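Local coordinates for protein P91 (Metagenome, PDB 4ZI5) that hydrolyses phosphotriesters promiscuously and belongs to the dienelactone hydrolase family of the alpha/beta hydrolases, at residues 174-177 with 178-182. Sequence-based numbering, arbitrary orientation.
Sequences VCHG and ADDPL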
ATOM      1  N   VAL A 174       7.106   2.549  -3.471  1.00 11.23           N
ATOM      2  CA  VAL A 174       6.791   2.818  -4.895  1.00 11.84           C
ATOM      3  C   VAL A 174       5.258   2.780  -5.040  1.00 11.89           C
ATOM      4  O   VAL A 174       4.658   1.723  -4.851  1.00 11.84           O
ATOM      5  CB  VAL A 174       7.420   1.734  -5.814  1.00 12.09           C
ATOM      6  CG1 VAL A 174       7.052   1.902  -7.262  1.00 11.69           C
ATOM      7  CG2 VAL A 174       8.946   1.748  -5.668  1.00 12.98           C
ATOM      8  N   CYS A 175       4.650   3.905  -5.414  1.00 11.85           N
ATOM      9  CA  CYS A 175       3.212   3.964  -5.660  1.00 12.37           C
ATOM     10  C   CYS A 175       3.025   3.960  -7.177  1.00 12.90           C
ATOM     11  O   CYS A 175       3.419   4.902  -7.854  1.00 13.74           O
ATOM     12  CB  CYS A 175       2.614   5.204  -5.010  1.00 12.91           C
ATOM     13  SG  CYS A 175       2.798   5.237  -3.205  1.00 14.53           S
ATOM     14  N   HIS A 176       2.453   2.869  -7.691  1.00 12.72           N
ATOM     15  CA  HIS A 176       2.429   2.565  -9.115  1.00 13.36           C
ATOM     16  C   HIS A 176       0.992   2.480  -9.607  1.00 13.35           C
ATOM     17  O   HIS A 176       0.164   1.793  -8.999  1.00 13.52           O
ATOM     18  CB  HIS A 176       3.144   1.243  -9.346  1.00 13.78           C
ATOM     19  CG  HIS A 176       3.229   0.843 -10.773  1.00 15.04           C
ATOM     20  ND1 HIS A 176       3.926   1.573 -11.705  1.00 16.70           N
ATOM     21  CD2 HIS A 176       2.735  -0.233 -11.430  1.00 16.92           C
ATOM     22  CE1 HIS A 176       3.832   0.985 -12.882  1.00 18.16           C
ATOM     23  NE2 HIS A 176       3.120  -0.119 -12.744  1.00 17.20           N
ATOM     24  N   GLY A 177       0.700   3.159 -10.710  1.00 12.57           N
ATOM     25  CA  GLY A 177      -0.586   3.000 -11.381  1.00 13.07           C
ATOM     26  C   GLY A 177      -0.604   1.648 -12.100  1.00 14.10           C
ATOM     27  O   GLY A 177       0.220   1.413 -13.008  1.00 14.79           O
ATOM     28  N   ALA A 178      -1.525   0.770 -11.696  1.00 15.03           N
ATOM     29  CA  ALA A 178      -1.496  -0.621 -12.143  1.00 16.68           C
ATOM     30  C   ALA A 178      -1.706  -0.785 -13.636  1.00 17.58           C
ATOM     31  O   ALA A 178      -1.323  -1.814 -14.181  1.00 18.13           O
ATOM     32  CB  ALA A 178      -2.518  -1.444 -11.414  1.00 16.60           C
ATOM     33  N   ASP A 179      -2.335   0.203 -14.274  1.00 17.84           N
ATOM     34  CA  ASP A 179      -2.573   0.166 -15.725  1.00 19.10           C
ATOM     35  C   ASP A 179      -1.678   1.127 -16.510  1.00 18.43           C
ATOM     36  O   ASP A 179      -1.923   1.367 -17.685  1.00 17.60           O
ATOM     37  CB  ASP A 179      -4.038   0.494 -15.999  1.00 20.80           C
ATOM     38  CG  ASP A 179      -4.998  -0.504 -15.341  1.00 23.54           C
ATOM     39  OD1 ASP A 179      -4.612  -1.630 -15.022  1.00 25.93           O
ATOM     40  OD2 ASP A 179      -6.150  -0.151 -15.168  1.00 30.55           O
ATOM     41  N   ASP A 180      -0.638   1.667 -15.874  1.00 17.26           N
ATOM     42  CA  ASP A 180       0.245   2.650 -16.486  1.00 17.56           C
ATOM     43  C   ASP A 180       0.984   1.991 -17.674  1.00 17.99           C
ATOM     44  O   ASP A 180       1.772   1.074 -17.473  1.00 17.85           O
ATOM     45  CB  ASP A 180       1.244   3.159 -15.412  1.00 16.78           C
ATOM     46  CG  ASP A 180       2.203   4.215 -15.910  1.00 17.11           C
ATOM     47  OD1 ASP A 180       2.295   4.461 -17.130  1.00 16.13           O
ATOM     48  OD2 ASP A 180       2.908   4.815 -15.052  1.00 17.23           O
ATOM     49  N   PRO A 181       0.730   2.469 -18.908  1.00 18.03           N
ATOM     50  CA  PRO A 181       1.343   1.834 -20.075  1.00 18.34           C
ATOM     51  C   PRO A 181       2.786   2.265 -20.326  1.00 20.17           C
ATOM     52  O   PRO A 181       3.420   1.720 -21.218  1.00 20.25           O
ATOM     53  CB  PRO A 181       0.474   2.328 -21.229  1.00 18.70           C
ATOM     54  CG  PRO A 181       0.064   3.718 -20.809  1.00 19.03           C
ATOM     55  CD  PRO A 181      -0.087   3.640 -19.288  1.00 19.57           C
ATOM     56  N   LEU A 182       3.281   3.252 -19.587  1.00 19.73           N
ATOM     57  CA  LEU A 182       4.613   3.779 -19.817  1.00 21.95           C
ATOM     58  C   LEU A 182       5.679   3.054 -18.989  1.00 22.50           C
ATOM     59  O   LEU A 182       6.850   3.294 -19.180  1.00 21.98           O
ATOM     60  CB  LEU A 182       4.634   5.278 -19.505  1.00 24.14           C
ATOM     61  CG  LEU A 182       3.620   6.111 -20.298  1.00 26.86           C
ATOM     62  CD1 LEU A 182       3.777   7.585 -19.942  1.00 28.99           C
ATOM     63  CD2 LEU A 182       3.782   5.910 -21.803  1.00 27.81           C
TER
HETATM   64  O   HOH W   1       2.074  -0.951 -15.488  1.00 30.73           O
HETATM   65  O   HOH W   2       2.894   4.246 -12.299  1.00 14.72           O
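G177 and D180 close a type I beta turn at the end of strand 171-177, where the chain leaves the alpha/beta-hydrolase sheet and heads for helix 185-198. In this fold the loop after this strand commonly carries the acid of the catalytic triad. D180 fits that role: its OD2 is hydrogen-bonded to ND1 of H212, and its side chain lies near the probable nucleophile elbow around C131, without touching it.

A single backbone bond closes the turn, D180 N donating to G177 O over 3.0 Å. The carboxylate of D180 adds a side-chain bond: two residues on, L182 N donates to D180 OD1 at 2.9 Å with an N-H...O angle of 158°, forming an Asx turn. The amide comes from above the carboxylate plane, 37° out of it. With CG swung anti to the backbone N (chi1 -179°), the carboxylate has OD1 held by this amide, while OD2 is left for partners on the strand side and beyond.

Two waters tie the strand end to the turn. Water 2 accepts from G177 N and donates to D180 OD2 at 2.8 Å, giving that oxygen a second partner. Water 1 donates to D180 O and is hydrogen-bonded to H176 NE2 at 3.1 Å.

At the outer corner the turn faces the dimer partner: R196 of the second subunit forms a salt bridge with D179 OD1 and a hydrogen bond with A178 O, and W202 of that subunit packs on A178. Inside the turn the packing runs through D180. The H176 ring lies obliquely to it, its CE1 4.2 Å from D180 CB, and the same D180 CB sits 3.1 Å from G177 O.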